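Local structure of trans-2-enoyl-CoA reductase (Treponema denticola ATCC 35405, 4GGO) at residues G236-A239 against Y244-G247; S164-F169 against K203-E208. The protein reduces the carbon-carbon double bond of trans-2-enoyl-CoA substrates such as crotonyl-CoA with NADH, a step in bacterial fatty acid synthesis. All coordinates share one frame; numbering follows the deposited sequence.

Contact 1: G236-A239 against Y244-G247; sequences GPEA and YRKG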
ATOM      1  N   GLY A 236      12.155   5.260  -5.043  1.00 27.06           N
ATOM      2  CA  GLY A 236      13.253   4.862  -4.181  1.00 31.42           C
ATOM      3  C   GLY A 236      14.525   5.670  -4.344  1.00 26.99           C
ATOM      4  O   GLY A 236      14.611   6.538  -5.211  1.00 25.18           O
ATOM      5  N   PRO A 237      15.529   5.375  -3.503  1.00 25.26           N
ATOM      6  CA  PRO A 237      16.814   6.079  -3.486  1.00 29.53           C
ATOM      7  C   PRO A 237      17.736   5.613  -4.606  1.00 30.75           C
ATOM      8  O   PRO A 237      17.417   4.659  -5.319  1.00 26.68           O
ATOM      9  CB  PRO A 237      17.402   5.668  -2.137  1.00 24.28           C
ATOM     10  CG  PRO A 237      16.880   4.288  -1.934  1.00 21.11           C
ATOM     11  CD  PRO A 237      15.478   4.304  -2.491  1.00 24.17           C
ATOM     12  N   GLU A 238      18.873   6.287  -4.746  1.00 23.58           N
ATOM     13  CA  GLU A 238      19.868   5.944  -5.756  1.00 33.87           C
ATOM     14  C   GLU A 238      20.379   4.516  -5.608  1.00 24.77           C
ATOM     15  O   GLU A 238      20.653   3.843  -6.601  1.00 31.08           O
ATOM     16  CB  GLU A 238      21.049   6.914  -5.684  1.00 29.48           C
ATOM     17  CG  GLU A 238      20.739   8.306  -6.198  1.00 44.10           C
ATOM     18  CD  GLU A 238      20.568   8.338  -7.702  1.00 57.73           C
ATOM     19  OE1 GLU A 238      19.760   9.155  -8.194  1.00 57.48           O
ATOM     20  OE2 GLU A 238      21.247   7.546  -8.391  1.00 56.24           O
ATOM     21  N   ALA A 239      20.499   4.061  -4.365  1.00 26.63           N
ATOM     22  CA  ALA A 239      21.096   2.762  -4.064  1.00 26.71           C
ATOM     23  C   ALA A 239      20.321   1.577  -4.637  1.00 30.57           C
ATOM     24  O   ALA A 239      20.891   0.507  -4.859  1.00 31.44           O
ATOM     25  CB  ALA A 239      21.270   2.599  -2.559  1.00 28.72           C
ATOM     26  N   TYR A 244      14.292  -0.565  -9.071  1.00 30.56           N
ATOM     27  CA  TYR A 244      13.112   0.290  -9.184  1.00 31.62           C
ATOM     28  C   TYR A 244      13.143   1.218 -10.395  1.00 33.80           C
ATOM     29  O   TYR A 244      12.101   1.701 -10.835  1.00 31.56           O
ATOM     30  CB  TYR A 244      12.917   1.102  -7.903  1.00 32.83           C
ATOM     31  CG  TYR A 244      12.562   0.263  -6.696  1.00 29.72           C
ATOM     32  CD1 TYR A 244      11.250  -0.122  -6.458  1.00 26.66           C
ATOM     33  CD2 TYR A 244      13.536  -0.139  -5.794  1.00 27.68           C
ATOM     34  CE1 TYR A 244      10.918  -0.888  -5.360  1.00 33.39           C
ATOM     35  CE2 TYR A 244      13.215  -0.905  -4.690  1.00 26.46           C
ATOM     36  CZ  TYR A 244      11.906  -1.275  -4.478  1.00 29.79           C
ATOM     37  OH  TYR A 244      11.582  -2.038  -3.380  1.00 33.79           O
ATOM     38  N   ARG A 245      14.334   1.466 -10.929  1.00 34.04           N
ATOM     39  CA  ARG A 245      14.478   2.310 -12.111  1.00 38.16           C
ATOM     40  C   ARG A 245      14.648   1.482 -13.380  1.00 41.83           C
ATOM     41  O   ARG A 245      13.874   1.613 -14.328  1.00 43.11           O
ATOM     42  CB  ARG A 245      15.681   3.244 -11.969  1.00 38.50           C
ATOM     43  CG  ARG A 245      15.342   4.723 -11.932  1.00 49.11           C
ATOM     44  CD  ARG A 245      14.940   5.158 -10.533  1.00 48.68           C
ATOM     45  NE  ARG A 245      15.209   6.575 -10.308  1.00 43.06           N
ATOM     46  CZ  ARG A 245      15.463   7.105  -9.114  1.00 52.49           C
ATOM     47  NH1 ARG A 245      15.483   6.332  -8.037  1.00 46.72           N
ATOM     48  NH2 ARG A 245      15.698   8.405  -8.997  1.00 49.88           N
ATOM     49  N   LYS A 246      15.670   0.631 -13.384  1.00 33.57           N
ATOM     50  CA  LYS A 246      16.071  -0.083 -14.590  1.00 46.37           C
ATOM     51  C   LYS A 246      15.814  -1.589 -14.515  1.00 39.42           C
ATOM     52  O   LYS A 246      16.154  -2.319 -15.442  1.00 48.64           O
ATOM     53  CB  LYS A 246      17.554   0.181 -14.889  1.00 46.94           C
ATOM     54  CG  LYS A 246      17.940   1.659 -14.915  1.00 39.10           C
ATOM     55  CD  LYS A 246      19.396   1.874 -15.334  1.00 46.06           C
ATOM     56  CE  LYS A 246      19.664   1.363 -16.742  1.00 59.32           C
ATOM     57  NZ  LYS A 246      21.070   1.599 -17.195  1.00 61.70           N
ATOM     58  N   GLY A 247      15.215  -2.048 -13.420  1.00 32.43           N
ATOM     59  CA  GLY A 247      14.944  -3.467 -13.240  1.00 35.27           C
ATOM     60  C   GLY A 247      13.539  -3.862 -13.657  1.00 32.64           C
ATOM     61  O   GLY A 247      12.832  -3.083 -14.296  1.00 28.88           O
TER
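Arg245, just past the short helix 241-244, turns its guanidinium back to Gly236 and offers NH1 at its edge. NH1 donates to Gly236 O at 3.0 Å, but the bond is bent: the N-H...O angle is 131°, and NH1 stands well above the plane of the carbonyl instead of along a lone pair. A turn at chi2 (83°) folds the arginine chain toward this carbonyl. The same nitrogen lies 3.7 Å from Pro237 O, which approaches the guanidinium obliquely. Glu238 adds charge without a bond: its OE1 is 4.2 Å from Arg245 NH2 and well out of the guanidinium plane, so any attraction is probably a diffuse electrostatic one. Pro237 packs on Tyr294 of helix 291-305. Tyr244 starts its side chain toward buried Gly236, and its ring packs edge-to-face with the substrate-binding Tyr234. A single, bent side-chain-to-main-chain hydrogen bond thus ties together the two segments flanking the short helix, next to the probable proton donor Tyr244, which together with the NAD-binding Lys253 forms the Tyr-(Xaa)8-Lys active-site motif of the TER/FabV reductases.

Contact 2: S164-F169 against K203-E208; sequences SVLKPF and KVMGGE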
ATOM      1  N   SER A 164       5.457 -12.401 -10.841  1.00 33.22           N
ATOM      2  CA  SER A 164       6.383 -11.274 -10.885  1.00 31.84           C
ATOM      3  C   SER A 164       7.690 -11.605 -10.174  1.00 34.77           C
ATOM      4  O   SER A 164       7.719 -12.428  -9.258  1.00 36.72           O
ATOM      5  CB  SER A 164       5.750 -10.029 -10.258  1.00 36.59           C
ATOM      6  OG  SER A 164       5.521 -10.216  -8.872  1.00 38.25           O
ATOM      7  N   VAL A 165       8.770 -10.966 -10.609  1.00 36.04           N
ATOM      8  CA  VAL A 165      10.062 -11.099  -9.948  1.00 36.09           C
ATOM      9  C   VAL A 165      10.621  -9.719  -9.609  1.00 32.00           C
ATOM     10  O   VAL A 165      10.226  -8.715 -10.203  1.00 36.76           O
ATOM     11  CB  VAL A 165      11.083 -11.857 -10.821  1.00 38.11           C
ATOM     12  CG1 VAL A 165      10.529 -13.214 -11.237  1.00 42.74           C
ATOM     13  CG2 VAL A 165      11.460 -11.031 -12.042  1.00 35.23           C
ATOM     14  N   LEU A 166      11.534  -9.674  -8.645  1.00 32.69           N
ATOM     15  CA  LEU A 166      12.176  -8.427  -8.250  1.00 36.51           C
ATOM     16  C   LEU A 166      13.666  -8.517  -8.542  1.00 34.15           C
ATOM     17  O   LEU A 166      14.465  -8.794  -7.648  1.00 36.86           O
ATOM     18  CB  LEU A 166      11.959  -8.166  -6.760  1.00 36.57           C
ATOM     19  CG  LEU A 166      10.529  -8.298  -6.233  1.00 39.80           C
ATOM     20  CD1 LEU A 166      10.482  -8.002  -4.743  1.00 43.96           C
ATOM     21  CD2 LEU A 166       9.584  -7.383  -6.995  1.00 43.28           C
ATOM     22  N   LYS A 167      14.039  -8.289  -9.799  1.00 28.80           N
ATOM     23  CA  LYS A 167      15.411  -8.524 -10.237  1.00 32.13           C
ATOM     24  C   LYS A 167      15.902  -7.462 -11.227  1.00 33.14           C
ATOM     25  O   LYS A 167      15.098  -6.820 -11.901  1.00 31.30           O
ATOM     26  CB  LYS A 167      15.534  -9.935 -10.834  1.00 33.36           C
ATOM     27  CG  LYS A 167      15.352 -11.050  -9.805  1.00 34.55           C
ATOM     28  CD  LYS A 167      15.694 -12.428 -10.345  1.00 38.97           C
ATOM     29  CE  LYS A 167      14.701 -12.899 -11.383  1.00 44.16           C
ATOM     30  NZ  LYS A 167      14.822 -14.372 -11.581  1.00 47.41           N
ATOM     31  N   PRO A 168      17.230  -7.267 -11.308  1.00 26.18           N
ATOM     32  CA  PRO A 168      17.793  -6.286 -12.243  1.00 32.17           C
ATOM     33  C   PRO A 168      17.927  -6.854 -13.652  1.00 36.20           C
ATOM     34  O   PRO A 168      17.549  -7.999 -13.895  1.00 39.01           O
ATOM     35  CB  PRO A 168      19.182  -6.031 -11.664  1.00 35.58           C
ATOM     36  CG  PRO A 168      19.555  -7.339 -11.062  1.00 39.58           C
ATOM     37  CD  PRO A 168      18.278  -7.896 -10.484  1.00 30.68           C
ATOM     38  N   PHE A 169      18.461  -6.051 -14.568  1.00 36.42           N
ATOM     39  CA  PHE A 169      18.775  -6.520 -15.912  1.00 40.36           C
ATOM     40  C   PHE A 169      20.275  -6.413 -16.167  1.00 35.86           C
ATOM     41  O   PHE A 169      20.931  -5.496 -15.675  1.00 38.77           O
ATOM     42  CB  PHE A 169      18.013  -5.718 -16.971  1.00 36.66           C
ATOM     43  CG  PHE A 169      16.531  -5.972 -16.983  1.00 41.55           C
ATOM     44  CD1 PHE A 169      16.029  -7.220 -17.309  1.00 42.06           C
ATOM     45  CD2 PHE A 169      15.640  -4.956 -16.686  1.00 45.34           C
ATOM     46  CE1 PHE A 169      14.666  -7.451 -17.325  1.00 48.04           C
ATOM     47  CE2 PHE A 169      14.277  -5.180 -16.701  1.00 37.87           C
ATOM     48  CZ  PHE A 169      13.790  -6.428 -17.021  1.00 39.66           C
ATOM     49  N   LYS A 203       3.092  -7.744 -16.525  1.00 30.08           N
ATOM     50  CA  LYS A 203       1.743  -8.300 -16.546  1.00 32.54           C
ATOM     51  C   LYS A 203       1.084  -8.206 -15.176  1.00 29.73           C
ATOM     52  O   LYS A 203      -0.116  -7.957 -15.069  1.00 32.09           O
ATOM     53  CB  LYS A 203       1.776  -9.762 -17.000  1.00 36.67           C
ATOM     54  CG  LYS A 203       1.404  -9.977 -18.456  1.00 36.29           C
ATOM     55  CD  LYS A 203      -0.060  -9.649 -18.697  1.00 41.78           C
ATOM     56  CE  LYS A 203      -0.454  -9.894 -20.144  1.00 50.25           C
ATOM     57  NZ  LYS A 203      -1.878  -9.540 -20.397  1.00 37.54           N
ATOM     58  N   VAL A 204       1.880  -8.399 -14.130  1.00 29.96           N
ATOM     59  CA  VAL A 204       1.362  -8.429 -12.768  1.00 31.11           C
ATOM     60  C   VAL A 204       1.371  -7.052 -12.100  1.00 32.28           C
ATOM     61  O   VAL A 204       0.406  -6.671 -11.436  1.00 29.80           O
ATOM     62  CB  VAL A 204       2.152  -9.430 -11.897  1.00 30.30           C
ATOM     63  CG1 VAL A 204       1.637  -9.422 -10.469  1.00 28.48           C
ATOM     64  CG2 VAL A 204       2.063 -10.829 -12.486  1.00 31.23           C
ATOM     65  N   MET A 205       2.453  -6.304 -12.288  1.00 28.49           N
ATOM     66  CA  MET A 205       2.637  -5.044 -11.570  1.00 31.99           C
ATOM     67  C   MET A 205       2.416  -3.791 -12.420  1.00 32.52           C
ATOM     68  O   MET A 205       2.497  -2.672 -11.914  1.00 33.40           O
ATOM     69  CB  MET A 205       4.023  -5.004 -10.922  1.00 32.18           C
ATOM     70  CG  MET A 205       4.289  -6.158  -9.969  1.00 33.19           C
ATOM     71  SD  MET A 205       5.938  -6.091  -9.247  1.00 45.15           S
ATOM     72  CE  MET A 205       5.874  -4.514  -8.399  1.00 54.33           C
ATOM     73  N   GLY A 206       2.135  -3.977 -13.706  1.00 30.20           N
ATOM     74  CA  GLY A 206       1.872  -2.856 -14.591  1.00 25.74           C
ATOM     75  C   GLY A 206       0.479  -2.284 -14.400  1.00 25.01           C
ATOM     76  O   GLY A 206      -0.135  -2.463 -13.348  1.00 30.38           O
ATOM     77  N   GLY A 207      -0.030  -1.605 -15.423  1.00 24.37           N
ATOM     78  CA  GLY A 207      -1.317  -0.941 -15.321  1.00 26.93           C
ATOM     79  C   GLY A 207      -2.444  -1.559 -16.131  1.00 30.04           C
ATOM     80  O   GLY A 207      -3.443  -0.896 -16.409  1.00 31.87           O
ATOM     81  N   GLU A 208      -2.298  -2.826 -16.505  1.00 29.62           N
ATOM     82  CA  GLU A 208      -3.324  -3.499 -17.302  1.00 33.18           C
ATOM     83  C   GLU A 208      -4.656  -3.633 -16.565  1.00 30.65           C
ATOM     84  O   GLU A 208      -5.702  -3.244 -17.087  1.00 32.51           O
ATOM     85  CB  GLU A 208      -2.845  -4.871 -17.783  1.00 26.71           C
ATOM     86  CG  GLU A 208      -1.823  -4.814 -18.908  1.00 34.66           C
ATOM     87  CD  GLU A 208      -1.632  -6.156 -19.593  1.00 46.86           C
ATOM     88  OE1 GLU A 208      -2.143  -7.172 -19.074  1.00 37.60           O
ATOM     89  OE2 GLU A 208      -0.978  -6.192 -20.656  1.00 44.08           O
TER
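Ser164 sets its CB into the corner between Val204 and Met205, where the loop joining strands 161-163 and 173-178 leans on the last turn of helix 195-205. This is loop-on-helix packing in the catalytic region of a Rossmann-type reductase, and it is consistent with a small residue allowing close approach to a helix end, the CA atoms of Ser164 and Val204 being 6.1 Å apart.

The tight part is compact. Ser164 CB lies 4.0 Å from Val204 CB, and the two valine methyls touch different atoms of the serine: CG1 faces Ser164 CB at 4.2 Å, whereas CG2 approaches the backbone nitrogen of Ser164 at 4.1 Å. Roughly at right angles to the valine, Met205 brings up its thioether, with SD 4.1 Å from Ser164 CB. With chi1 of Ser164 at 66°, the hydroxyl is spoken for by a hydrogen bond with Pro151 O, and what meets Val204 and Met205 is mainly CB, in van der Waals contact.

Beyond the serine the packing thins. Leu166 brings only the end of its side chain near, CD2 resting 4.5 Å from Met205 SD; its other neighbours include Ile249 of helix 248-266 and Ile288. The methionine chain, extended as far as SD, bends at chi3 (60°), which carries CE away from Ser164. On the far, partly exposed side of the helix end, charges replace apolar contact. Lys203 and Glu208 bridge the turn through Gly206 and Gly207, and each has a further salt-bridge partner, Asp155 for the lysine and Arg153 for the glutamate. There Lys203 NZ meets Glu208 OE1 at 2.7 Å, on the syn lone pair of that carboxylate oxygen.

How the contacts relate
Contact 1 and contact 2, whose centres lie 14 Å apart, follow one another along the chain yet meet in space. Phe169, at the end of the loop 164-169, packs its ring against the backbone that leads from 244-247 into helix 248-266: Lys246 O lies at the rim, 3.0 Å from Phe169 CD2, whereas Gly247 C sits out of the ring plane, toward one face, 3.4 Å from Phe169 CE2. Both contacts also border the active site. The side chain of Leu166 in contact 2 comes within about 6 Å of that of Tyr244, the inferred proton donor carried by contact 1, and about 7 Å of the NAD-binding Thr282. Arg245 lies about 6 Å, side chain to side chain, from the NAD-binding Lys253.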